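Local coordinates for protein phosphatidylglycerophosphatase B (Bacillus subtilis, PDB 6FMX) that dephosphorylates phosphatidylglycerophosphate to phosphatidylglycerol in the cell membrane and also acts as an undecaprenyl pyrophosphate phosphatase, at residues A[58-61]-A[62-66]; A[146-149]-A[150-153]. One frame throughout, in Å; residues are numbered along the deposited sequence.

Interaction 1 of 2, residues A[58-61]-A[62-66]; sequences QPWL and NEVMT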
loop_
_atom_site.group_PDB
_atom_site.type_symbol
_atom_site.label_atom_id
_atom_site.label_comp_id
_atom_site.label_asym_id
_atom_site.label_seq_id
_atom_site.Cartn_x
_atom_site.Cartn_y
_atom_site.Cartn_z
ATOM N N GLN A 58 13.276 4.605 -19.399
ATOM C CA GLN A 58 14.540 5.272 -19.651
ATOM C C GLN A 58 15.395 5.125 -18.413
ATOM O O GLN A 58 14.867 4.979 -17.298
ATOM C CB GLN A 58 14.341 6.760 -19.988
ATOM C CG GLN A 58 13.545 7.028 -21.265
ATOM C CD GLN A 58 14.249 6.534 -22.521
ATOM O OE1 GLN A 58 15.477 6.455 -22.570
ATOM N NE2 GLN A 58 13.471 6.217 -23.547
ATOM N N PRO A 59 16.726 5.115 -18.555
ATOM C CA PRO A 59 17.584 4.976 -17.370
ATOM C C PRO A 59 17.357 6.053 -16.321
ATOM O O PRO A 59 17.345 5.740 -15.123
ATOM C CB PRO A 59 18.997 5.033 -17.961
ATOM C CG PRO A 59 18.834 4.447 -19.314
ATOM C CD PRO A 59 17.492 4.936 -19.807
ATOM N N TRP A 60 17.178 7.315 -16.727
ATOM C CA TRP A 60 16.863 8.345 -15.739
ATOM C C TRP A 60 15.574 8.011 -14.997
ATOM O O TRP A 60 15.504 8.133 -13.767
ATOM C CB TRP A 60 16.776 9.721 -16.403
ATOM C CG TRP A 60 15.575 9.974 -17.283
ATOM C CD1 TRP A 60 15.509 9.819 -18.629
ATOM C CD2 TRP A 60 14.293 10.479 -16.875
ATOM N NE1 TRP A 60 14.264 10.173 -19.090
ATOM C CE2 TRP A 60 13.498 10.582 -18.030
ATOM C CE3 TRP A 60 13.742 10.838 -15.644
ATOM C CZ2 TRP A 60 12.178 11.033 -17.993
ATOM C CZ3 TRP A 60 12.435 11.286 -15.606
ATOM C CH2 TRP A 60 11.663 11.377 -16.773
ATOM N N LEU A 61 14.557 7.558 -15.726
ATOM C CA LEU A 61 13.277 7.206 -15.118
ATOM C C LEU A 61 13.378 5.944 -14.264
ATOM O O LEU A 61 12.646 5.811 -13.272
ATOM C CB LEU A 61 12.221 7.035 -16.214
ATOM C CG LEU A 61 10.737 6.914 -15.838
ATOM C CD1 LEU A 61 10.284 8.052 -14.923
ATOM C CD2 LEU A 61 9.890 6.874 -17.088
ATOM N N ASN A 62 14.255 5.008 -14.637
ATOM C CA ASN A 62 14.554 3.862 -13.782
ATOM C C ASN A 62 14.986 4.320 -12.394
ATOM O O ASN A 62 14.533 3.779 -11.376
ATOM C CB ASN A 62 15.658 3.002 -14.405
ATOM C CG ASN A 62 15.203 2.235 -15.639
ATOM O OD1 ASN A 62 14.037 2.265 -16.026
ATOM N ND2 ASN A 62 16.143 1.537 -16.263
ATOM N N GLU A 63 15.888 5.310 -12.347
ATOM C CA GLU A 63 16.365 5.848 -11.075
ATOM C C GLU A 63 15.238 6.502 -10.297
ATOM O O GLU A 63 15.104 6.291 -9.085
ATOM C CB GLU A 63 17.469 6.881 -11.304
ATOM C CG GLU A 63 18.864 6.349 -11.553
ATOM C CD GLU A 63 19.912 7.450 -11.425
ATOM O OE1 GLU A 63 19.520 8.614 -11.185
ATOM O OE2 GLU A 63 21.122 7.155 -11.552
ATOM N N VAL A 64 14.445 7.335 -10.972
ATOM C CA VAL A 64 13.344 8.014 -10.306
ATOM C C VAL A 64 12.356 6.998 -9.751
ATOM O O VAL A 64 11.874 7.124 -8.619
ATOM C CB VAL A 64 12.654 8.993 -11.270
ATOM C CG1 VAL A 64 11.370 9.521 -10.654
ATOM C CG2 VAL A 64 13.602 10.138 -11.631
ATOM N N MET A 65 12.033 5.978 -10.550
ATOM C CA MET A 65 11.045 4.999 -10.119
ATOM C C MET A 65 11.562 4.143 -8.972
ATOM O O MET A 65 10.779 3.703 -8.124
ATOM C CB MET A 65 10.632 4.135 -11.308
ATOM C CG MET A 65 9.711 4.851 -12.269
ATOM S SD MET A 65 8.044 4.957 -11.576
ATOM C CE MET A 65 7.123 5.588 -12.976
ATOM N N THR A 66 12.868 3.904 -8.922
ATOM C CA THR A 66 13.455 3.195 -7.791
ATOM C C THR A 66 13.380 4.033 -6.520
ATOM O O THR A 66 13.116 3.508 -5.430
ATOM C CB THR A 66 14.900 2.825 -8.125
ATOM O OG1 THR A 66 14.898 1.842 -9.171
ATOM C CG2 THR A 66 15.614 2.268 -6.907
#
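Asn62 N bonds back to the carbonyl O of Gln58 at 2.7 Å, closing the first turn of helix 59-70. Gln58 occupies the N-cap, and Pro59, whose nitrogen has no hydrogen to give, stands at the first helical position, where no backbone bond is needed from it. Three further i to i+4 bonds follow in order, Glu63 N to Pro59 O, Val64 N to Trp60 O and Met65 N to Leu61 O, the last of them 2.8 Å long. One turn on, the carbonyl O of Asn62 takes two donors from the same residue: Thr66 N at 3.0 Å, and Thr66 OG1, also at 3.0 Å, which comes from the other face of the carbonyl plane. This second bond ties the threonine hydroxyl to its own helix.

The apolar contacts run alongside the backbone bonds. Trp60 and Val64 lie side by side and point the same way; the six-membered part of the indole offers its edge, with CE3 4.1 Å from Val64 CG2. The indole CG is held between the backbone N and the carbonyl carbon (chi1 72°), and in this pose one ring face lies over Leu61 CB. Leu61 in turn runs beside Met65, its CD1 4.2 Å from Met65 CG, which stands beside the methionine's own backbone N (chi1 -75°) and so comes alongside the leucine.

The segment probably lies on the extracellular side, at the surface of the protein. Asn62 OD1 is hydrogen-bonded to Tyr186 OH, a bond that fixes the start of this short helix to the end of helix 166-186. Met65 packs against Ile182, Ser183 and Tyr186 of that helix, and Leu61 also touches Tyr186.

Interaction 2 of 2, residues A[146-149]-A[150-153]; sequences CVYP and VIAY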
loop_
_atom_site.group_PDB
_atom_site.type_symbol
_atom_site.label_atom_id
_atom_site.label_comp_id
_atom_site.label_asym_id
_atom_site.label_seq_id
_atom_site.Cartn_x
_atom_site.Cartn_y
_atom_site.Cartn_z
ATOM N N CYS A 146 -2.148 1.132 2.795
ATOM C CA CYS A 146 -2.515 1.171 4.204
ATOM C C CYS A 146 -1.895 2.372 4.911
ATOM O O CYS A 146 -2.616 3.227 5.422
ATOM C CB CYS A 146 -2.082 -0.130 4.886
ATOM S SG CYS A 146 -2.319 -0.156 6.679
ATOM N N VAL A 147 -0.565 2.477 4.894
ATOM C CA VAL A 147 0.121 3.394 5.799
ATOM C C VAL A 147 -0.117 4.854 5.419
ATOM O O VAL A 147 -0.321 5.702 6.296
ATOM C CB VAL A 147 1.622 3.055 5.850
ATOM C CG1 VAL A 147 2.370 4.085 6.684
ATOM C CG2 VAL A 147 1.827 1.672 6.435
ATOM N N TYR A 148 -0.069 5.194 4.124
ATOM C CA TYR A 148 -0.171 6.619 3.811
ATOM C C TYR A 148 -1.571 7.174 4.087
ATOM O O TYR A 148 -1.675 8.277 4.643
ATOM C CB TYR A 148 0.292 6.903 2.372
ATOM C CG TYR A 148 1.798 6.824 2.259
ATOM C CD1 TYR A 148 2.607 7.781 2.861
ATOM C CD2 TYR A 148 2.406 5.767 1.616
ATOM C CE1 TYR A 148 3.985 7.696 2.791
ATOM C CE2 TYR A 148 3.782 5.668 1.544
ATOM C CZ TYR A 148 4.562 6.633 2.130
ATOM O OH TYR A 148 5.928 6.527 2.052
ATOM N N PRO A 149 -2.666 6.484 3.738
ATOM C CA PRO A 149 -3.981 6.969 4.201
ATOM C C PRO A 149 -4.124 6.986 5.714
ATOM O O PRO A 149 -4.791 7.882 6.257
ATOM C CB PRO A 149 -4.968 5.994 3.549
ATOM C CG PRO A 149 -4.242 5.467 2.360
ATOM C CD PRO A 149 -2.803 5.379 2.762
ATOM N N VAL A 150 -3.516 6.024 6.414
ATOM C CA VAL A 150 -3.562 6.019 7.874
ATOM C C VAL A 150 -2.827 7.233 8.430
ATOM O O VAL A 150 -3.323 7.923 9.328
ATOM C CB VAL A 150 -2.976 4.707 8.423
ATOM C CG1 VAL A 150 -2.623 4.849 9.887
ATOM C CG2 VAL A 150 -3.965 3.580 8.242
ATOM N N ILE A 151 -1.621 7.494 7.918
ATOM C CA ILE A 151 -0.881 8.683 8.336
ATOM C C ILE A 151 -1.717 9.930 8.097
ATOM O O ILE A 151 -1.827 10.805 8.966
ATOM C CB ILE A 151 0.470 8.760 7.602
ATOM C CG1 ILE A 151 1.452 7.738 8.173
ATOM C CG2 ILE A 151 1.034 10.186 7.670
ATOM C CD1 ILE A 151 2.739 7.584 7.334
ATOM N N ALA A 152 -2.321 10.027 6.909
ATOM C CA ALA A 152 -3.190 11.157 6.599
ATOM C C ALA A 152 -4.304 11.296 7.628
ATOM O O ALA A 152 -4.600 12.407 8.084
ATOM C CB ALA A 152 -3.782 10.996 5.199
ATOM N N TYR A 153 -4.932 10.178 8.001
ATOM C CA TYR A 153 -6.032 10.244 8.956
ATOM C C TYR A 153 -5.563 10.797 10.293
ATOM O O TYR A 153 -6.198 11.697 10.858
ATOM C CB TYR A 153 -6.666 8.861 9.146
ATOM C CG TYR A 153 -7.631 8.834 10.316
ATOM C CD1 TYR A 153 -8.888 9.402 10.201
ATOM C CD2 TYR A 153 -7.287 8.244 11.527
ATOM C CE1 TYR A 153 -9.786 9.397 11.266
ATOM C CE2 TYR A 153 -8.172 8.232 12.597
ATOM C CZ TYR A 153 -9.416 8.814 12.456
ATOM O OH TYR A 153 -10.294 8.808 13.507
#
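Val147 and Ile151 make the closest side-chain contact of this buried turn of helix 139-158: Val147 CG1 lies 3.6 Å from Ile151 CD1, the two chains crossing at a slant. Ile151 CG1 sits beside its own backbone N (chi1 -74°) and the chain then runs extended, which carries CD1 back along the helix to the valine methyl. The same Ile151 CD1 reaches the Tyr148 ring obliquely, 4.5 Å from Tyr148 CD1. Shortening Ile151 to an alanine would take away CD1, which is likely to open a gap beside Val147 and leave the Tyr148 ring without this apolar neighbour. On another side of the helix the contact of Cys146 SG with Val150 CG2 is longer, at 4.4 Å.

Behind these contacts stands the backbone. Ile151 N bonds to Val147 O at 2.7 Å. Val150 N reaches Cys146 O at 3.1 Å, and Ala152 N bonds to Tyr148 O. Pro149 breaks the series, since its nitrogen carries no hydrogen for the turn before; this is a proline kink in a transmembrane helix, and the carbonyl O of Pro149 still accepts from Tyr153 N.

Further out, the two tyrosine hydroxyls have partners beyond this turn. Tyr148 OH is hydrogen-bonded to the backbone O of Leu71, and Tyr153 OH to both Asp213 and Lys217, near what is probably the cytoplasmic end of the bundle. Helix 139-158 is surrounded here: Val147, Tyr148 and Ile151 pack on helix 74-92, Pro149 and Val150 meet Phe206 of helix 192-215, Cys146 touches Val103 and Val150 touches Met100 of helix 96-118, and Ala152 lies against Val169 and Tyr170 of helix 166-186.

In the fold
Interactions 1 and 2 do not touch: their centres are 26 Å apart and their nearest atoms about 11 Å. The first belongs to the short helix 59-70, assigned to the extracellular side, the second to transmembrane helix 139-158, whose first turn carries His140, the residue assigned as proton donor. The side chain of Met65 is about 11 Å from that of His140 and about 13 Å from the bound tungstate. The side chain of Tyr148 is about 9 Å from that of His140 and about 12 Å from the tungstate. Neither contact therefore forms the pocket. Both do meet helix 166-186, which supplies Arg184 to the tungstate site: residues 58-66 near its extracellular end, residues 146-153 farther along it.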